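Local coordinates for toll-like receptor 13 (Mus musculus, PDB 4Z0C), which recognises bacterial 23S ribosomal RNA as an innate immune receptor and signals through MYD88 and TRAF6 to activate NF-kappa-B, at residues 100-105 with 124-129; 107-112 with 131-136. All blocks are in the same frame, centred on the assembly; numbering follows the deposited sequence.

In the fold
Both contacts belong to the leucine-rich-repeat ectodomain, and both come from the stacking of successive coils. Contact 1 joins the outer, convex loops of LRR 3 and LRR 4; contact 2 joins the inner strands of LRR 4 and LRR 5. Their centres are about 11 Å apart, and the segments alternate along the chain. The hydrophobic core bridges them: F126 CE1 lies 3.9 Å from L111 CD2, F126 CE2 lies 3.9 Å from L135 CD2, and L129 CD2 lies 4.0 Å from L108 CD2. The bound RNA is closer to contact 2, about 13 Å between nearest atoms against about 20 Å for contact 1, so neither touches it.

Contact 1. Residues 100-105 with 124-129; sequences NSFEGL and DAFTPL
The peptide between D124 and A125 meets the side chain of N100, whose amide end swings in against it. Here the two loops run very close, with N100 CA only 4.1 Å from A125 CA. The same N100 side chain also touches H122, just upstream. A125 then turns its carbonyl toward the neighbouring coil: A125 O approaches the F102 ring at its edge, near the ring plane, 3.3 Å from CD2. On that ring's periphery L105 CD1 also lies in plane.

Next comes F126, side by side with F102 and pointing the same way into the core. The two rings meet obliquely, planes at 51° and centroids 5.7 Å apart, and CE2 of F102 faces CE1 of F126. In both, CG sits beside the backbone N (chi1 -53° and -60°), so both side chains leave in the same direction, though the rings are twisted against each other. These are equivalent phenylalanines of successive leucine-rich repeats, 24 residues apart, part of the buried phenylalanine spine known in such solenoids, on the convex-loop side of the core.

P128 wedges against the type II turn F102-L105, in which G104 takes a positive phi. P128 CB lies 3.4 Å from F102 O. On the outer side E103, bent at chi2, crosses the proline ring at about a right angle, and E103 OE1 lies 3.5 Å from P128 CG; R80 touches the same glutamate. L129, whose N closes a type I turn onto F126 O at 2.8 Å, reaches back with CD2, which packs 3.7 Å from L105 CB and also touches F102 CB.

Contact 2. Residues 107-112 with 131-136; sequences SLKTLL and KLKYLS
Y134 sets its ring edge against T110, with T110 CG2 near the ring plane and 3.8 Å from CD2; the side chains meet at a slant. One face of the same ring is taken by its neighbour K133, whose CB stands over the centre, and R160 of the next strand also touches the tyrosine. This is the parallel strand ladder of a leucine-rich-repeat solenoid: strands 110-112 and 134-136 run with their directions 2° apart, T110 opposite Y134, L111 opposite L135 and L112 opposite S136.

T110, Y134, L112 and S136 turn outward on the concave surface, where L112 CD2 rests on S136 CB, while the OG of S136 bonds to S114. L111 and L135 face the core, side by side. Each has CG anti to the backbone N (chi1 173° and 177°), and unlike branches meet, L111 CD2 to L135 CD1 at 3.8 Å. Three residues earlier L108 and L132 pair in the same way, and L132 CD1 touches both L108 CD2 and L111 CB. Strand 87-89 continues the stack on the far side of 110-112.

The backbone is held by nearly straight bonds from L111 N to Y134 O and from S136 N to L111 O, both 3.0 Å. At the strand entrance K109 O is gripped twice, by Y134 N almost head-on and by K133 N from a tilted direction. The lysine side chains of K109 and K133 run alongside each other, their aliphatic parts touching, and K133 NZ bonds weakly to the hydroxyl of Y134 and makes a long, weak ion pair with E159. Just before the strands a water bridges the coils: it donates to L108 O at 2.8 Å and accepts from K131 N at 2.7 Å.

Contact 1. Residues 100-105 with 124-129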
loop_
_atom_site.group_PDB
_atom_site.type_symbol
_atom_site.label_atom_id
_atom_site.label_comp_id
_atom_site.label_asym_id
_atom_site.label_seq_id
_atom_site.Cartn_x
_atom_site.Cartn_y
_atom_site.Cartn_z
ATOM N N ASN A 100 -15.766 -25.478 44.494
ATOM C CA ASN A 100 -16.205 -24.414 45.389
ATOM C C ASN A 100 -15.117 -23.365 45.656
ATOM O O ASN A 100 -14.745 -23.117 46.805
ATOM C CB ASN A 100 -16.663 -25.066 46.679
ATOM C CG ASN A 100 -17.730 -26.112 46.429
ATOM O OD1 ASN A 100 -18.836 -25.791 46.000
ATOM N ND2 ASN A 100 -17.380 -27.380 46.629
ATOM N N SER A 101 -14.607 -22.755 44.587
ATOM C CA SER A 101 -13.505 -21.792 44.668
ATOM C C SER A 101 -13.875 -20.304 44.808
ATOM O O SER A 101 -12.996 -19.452 44.858
ATOM C CB SER A 101 -12.622 -21.968 43.432
ATOM O OG SER A 101 -12.481 -23.339 43.090
ATOM N N PHE A 102 -15.156 -20.001 44.945
ATOM C CA PHE A 102 -15.656 -18.623 44.864
ATOM C C PHE A 102 -15.968 -17.831 46.137
ATOM O O PHE A 102 -16.648 -16.806 46.060
ATOM C CB PHE A 102 -16.851 -18.598 43.908
ATOM C CG PHE A 102 -16.538 -19.203 42.578
ATOM C CD1 PHE A 102 -15.812 -18.483 41.633
ATOM C CD2 PHE A 102 -16.858 -20.523 42.313
ATOM C CE1 PHE A 102 -15.493 -19.045 40.415
ATOM C CE2 PHE A 102 -16.532 -21.088 41.097
ATOM C CZ PHE A 102 -15.847 -20.346 40.146
ATOM N N GLU A 103 -15.508 -18.292 47.297
ATOM C CA GLU A 103 -15.773 -17.545 48.524
ATOM C C GLU A 103 -15.094 -16.166 48.493
ATOM O O GLU A 103 -13.953 -16.020 48.064
ATOM C CB GLU A 103 -15.332 -18.338 49.759
ATOM C CG GLU A 103 -16.147 -18.025 51.025
ATOM C CD GLU A 103 -17.527 -18.712 51.070
ATOM O OE1 GLU A 103 -17.649 -19.875 50.623
ATOM O OE2 GLU A 103 -18.491 -18.081 51.561
ATOM N N GLY A 104 -15.830 -15.156 48.942
ATOM C CA GLY A 104 -15.346 -13.791 48.983
ATOM C C GLY A 104 -15.850 -12.911 47.861
ATOM O O GLY A 104 -15.767 -11.685 47.929
ATOM N N LEU A 105 -16.415 -13.522 46.829
ATOM C CA LEU A 105 -16.784 -12.757 45.645
ATOM C C LEU A 105 -18.183 -12.195 45.797
ATOM O O LEU A 105 -19.022 -12.349 44.908
ATOM C CB LEU A 105 -16.654 -13.617 44.393
ATOM C CG LEU A 105 -15.197 -13.980 44.110
ATOM C CD1 LEU A 105 -15.111 -15.097 43.094
ATOM C CD2 LEU A 105 -14.416 -12.744 43.628
ATOM N N ASP A 124 -22.673 -26.502 45.152
ATOM C CA ASP A 124 -22.490 -25.331 46.012
ATOM C C ASP A 124 -21.418 -24.374 45.522
ATOM O O ASP A 124 -20.976 -23.503 46.280
ATOM C CB ASP A 124 -22.151 -25.754 47.436
ATOM C CG ASP A 124 -23.235 -26.594 48.062
ATOM O OD1 ASP A 124 -24.407 -26.149 48.053
ATOM O OD2 ASP A 124 -22.917 -27.700 48.551
ATOM N N ALA A 125 -20.984 -24.539 44.274
ATOM C CA ALA A 125 -19.910 -23.700 43.756
ATOM C C ALA A 125 -20.269 -22.215 43.822
ATOM O O ALA A 125 -19.453 -21.410 44.224
ATOM C CB ALA A 125 -19.538 -24.112 42.360
ATOM N N PHE A 126 -21.513 -21.871 43.495
ATOM C CA PHE A 126 -21.913 -20.466 43.329
ATOM C C PHE A 126 -22.597 -19.801 44.536
ATOM O O PHE A 126 -23.036 -18.651 44.440
ATOM C CB PHE A 126 -22.796 -20.322 42.070
ATOM C CG PHE A 126 -22.114 -20.740 40.809
ATOM C CD1 PHE A 126 -20.755 -20.492 40.623
ATOM C CD2 PHE A 126 -22.813 -21.397 39.811
ATOM C CE1 PHE A 126 -20.116 -20.875 39.454
ATOM C CE2 PHE A 126 -22.176 -21.788 38.637
ATOM C CZ PHE A 126 -20.829 -21.526 38.463
ATOM N N THR A 127 -22.697 -20.522 45.653
ATOM C CA THR A 127 -23.299 -19.983 46.887
ATOM C C THR A 127 -22.839 -18.585 47.362
ATOM O O THR A 127 -23.685 -17.753 47.713
ATOM C CB THR A 127 -23.191 -20.992 48.060
ATOM O OG1 THR A 127 -23.816 -22.230 47.684
ATOM C CG2 THR A 127 -23.890 -20.445 49.287
ATOM N N PRO A 128 -21.517 -18.301 47.346
ATOM C CA PRO A 128 -21.126 -16.937 47.747
ATOM C C PRO A 128 -21.547 -15.853 46.740
ATOM O O PRO A 128 -21.482 -14.671 47.074
ATOM C CB PRO A 128 -19.593 -17.004 47.814
ATOM C CG PRO A 128 -19.250 -18.445 47.860
ATOM C CD PRO A 128 -20.338 -19.161 47.120
ATOM N N LEU A 129 -21.997 -16.243 45.550
ATOM C CA LEU A 129 -22.242 -15.277 44.484
ATOM C C LEU A 129 -23.613 -14.625 44.577
ATOM O O LEU A 129 -24.422 -14.722 43.662
ATOM C CB LEU A 129 -22.057 -15.930 43.121
ATOM C CG LEU A 129 -20.704 -16.617 42.972
ATOM C CD1 LEU A 129 -20.546 -17.177 41.569
ATOM C CD2 LEU A 129 -19.565 -15.669 43.339
#

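Contact 2. Residues 107-112 with 131-136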
loop_
_atom_site.group_PDB
_atom_site.type_symbol
_atom_site.label_atom_id
_atom_site.label_comp_id
_atom_site.label_asym_id
_atom_site.label_seq_id
_atom_site.Cartn_x
_atom_site.Cartn_y
_atom_site.Cartn_z
ATOM N N SER A 107 -19.518 -9.359 45.699
ATOM C CA SER A 107 -19.986 -8.321 44.781
ATOM C C SER A 107 -19.949 -8.734 43.296
ATOM O O SER A 107 -20.361 -7.964 42.432
ATOM C CB SER A 107 -19.173 -7.042 44.969
ATOM O OG SER A 107 -19.497 -6.404 46.184
ATOM N N LEU A 108 -19.451 -9.934 43.006
ATOM C CA LEU A 108 -19.295 -10.391 41.620
ATOM C C LEU A 108 -20.600 -10.301 40.845
ATOM O O LEU A 108 -21.579 -10.945 41.217
ATOM C CB LEU A 108 -18.792 -11.830 41.574
ATOM C CG LEU A 108 -18.144 -12.259 40.265
ATOM C CD1 LEU A 108 -16.806 -11.546 40.115
ATOM C CD2 LEU A 108 -17.963 -13.752 40.243
ATOM N N LYS A 109 -20.609 -9.496 39.783
ATOM C CA LYS A 109 -21.788 -9.324 38.930
ATOM C C LYS A 109 -21.753 -10.161 37.661
ATOM O O LYS A 109 -22.796 -10.617 37.184
ATOM C CB LYS A 109 -21.999 -7.854 38.577
ATOM C CG LYS A 109 -22.657 -7.083 39.692
ATOM C CD LYS A 109 -22.722 -5.600 39.403
ATOM C CE LYS A 109 -23.581 -5.288 38.210
ATOM N NZ LYS A 109 -23.351 -3.883 37.782
ATOM N N THR A 110 -20.567 -10.349 37.098
ATOM C CA THR A 110 -20.435 -11.179 35.899
ATOM C C THR A 110 -19.272 -12.168 35.969
ATOM O O THR A 110 -18.173 -11.839 36.398
ATOM C CB THR A 110 -20.456 -10.370 34.556
ATOM O OG1 THR A 110 -19.330 -10.739 33.749
ATOM C CG2 THR A 110 -20.446 -8.878 34.783
ATOM N N LEU A 111 -19.556 -13.412 35.606
ATOM C CA LEU A 111 -18.554 -14.463 35.645
ATOM C C LEU A 111 -18.505 -15.119 34.272
ATOM O O LEU A 111 -19.500 -15.684 33.812
ATOM C CB LEU A 111 -18.913 -15.495 36.708
ATOM C CG LEU A 111 -18.045 -16.750 36.764
ATOM C CD1 LEU A 111 -16.605 -16.411 37.046
ATOM C CD2 LEU A 111 -18.575 -17.714 37.820
ATOM N N LEU A 112 -17.343 -15.059 33.625
ATOM C CA LEU A 112 -17.192 -15.589 32.271
ATOM C C LEU A 112 -16.346 -16.852 32.294
ATOM O O LEU A 112 -15.164 -16.831 32.654
ATOM C CB LEU A 112 -16.570 -14.534 31.348
ATOM C CG LEU A 112 -17.303 -13.187 31.346
ATOM C CD1 LEU A 112 -16.607 -12.137 30.490
ATOM C CD2 LEU A 112 -18.727 -13.372 30.900
ATOM N N LYS A 131 -24.613 -11.680 44.229
ATOM C CA LYS A 131 -24.884 -10.547 43.336
ATOM C C LYS A 131 -24.773 -10.895 41.843
ATOM O O LYS A 131 -24.997 -10.036 40.983
ATOM C CB LYS A 131 -23.941 -9.380 43.645
ATOM C CG LYS A 131 -24.086 -8.791 45.033
ATOM C CD LYS A 131 -24.869 -7.488 45.010
ATOM C CE LYS A 131 -25.483 -7.203 46.377
ATOM N NZ LYS A 131 -25.191 -5.834 46.879
ATOM N N LEU A 132 -24.467 -12.157 41.550
ATOM C CA LEU A 132 -24.180 -12.592 40.197
ATOM C C LEU A 132 -25.398 -12.431 39.288
ATOM O O LEU A 132 -26.433 -13.072 39.502
ATOM C CB LEU A 132 -23.721 -14.045 40.198
ATOM C CG LEU A 132 -23.061 -14.430 38.877
ATOM C CD1 LEU A 132 -21.767 -13.633 38.763
ATOM C CD2 LEU A 132 -22.784 -15.922 38.812
ATOM N N LYS A 133 -25.266 -11.563 38.286
ATOM C CA LYS A 133 -26.327 -11.273 37.328
ATOM C C LYS A 133 -26.127 -11.991 35.984
ATOM O O LYS A 133 -27.101 -12.384 35.325
ATOM C CB LYS A 133 -26.386 -9.769 37.063
ATOM C CG LYS A 133 -27.056 -8.919 38.110
ATOM C CD LYS A 133 -26.805 -7.443 37.803
ATOM C CE LYS A 133 -28.043 -6.588 38.015
ATOM N NZ LYS A 133 -28.620 -6.254 36.676
ATOM N N TYR A 134 -24.863 -12.122 35.577
ATOM C CA TYR A 134 -24.497 -12.663 34.267
ATOM C C TYR A 134 -23.506 -13.817 34.390
ATOM O O TYR A 134 -22.461 -13.683 35.018
ATOM C CB TYR A 134 -23.912 -11.546 33.381
ATOM C CG TYR A 134 -24.700 -10.253 33.477
ATOM C CD1 TYR A 134 -25.963 -10.153 32.896
ATOM C CD2 TYR A 134 -24.190 -9.133 34.142
ATOM C CE1 TYR A 134 -26.714 -8.992 32.975
ATOM C CE2 TYR A 134 -24.938 -7.949 34.224
ATOM C CZ TYR A 134 -26.205 -7.893 33.630
ATOM O OH TYR A 134 -26.983 -6.755 33.681
ATOM N N LEU A 135 -23.857 -14.958 33.817
ATOM C CA LEU A 135 -22.984 -16.123 33.843
ATOM C C LEU A 135 -22.845 -16.688 32.432
ATOM O O LEU A 135 -23.849 -17.071 31.813
ATOM C CB LEU A 135 -23.563 -17.209 34.749
ATOM C CG LEU A 135 -22.775 -18.519 34.821
ATOM C CD1 LEU A 135 -21.391 -18.250 35.343
ATOM C CD2 LEU A 135 -23.475 -19.542 35.695
ATOM N N SER A 136 -21.613 -16.759 31.928
ATOM C CA SER A 136 -21.405 -17.335 30.615
ATOM C C SER A 136 -20.702 -18.689 30.694
ATOM O O SER A 136 -19.605 -18.794 31.232
ATOM C CB SER A 136 -20.631 -16.376 29.709
ATOM O OG SER A 136 -20.377 -16.995 28.457
HETATM O O HOH W 1 -21.998 -12.013 43.739
#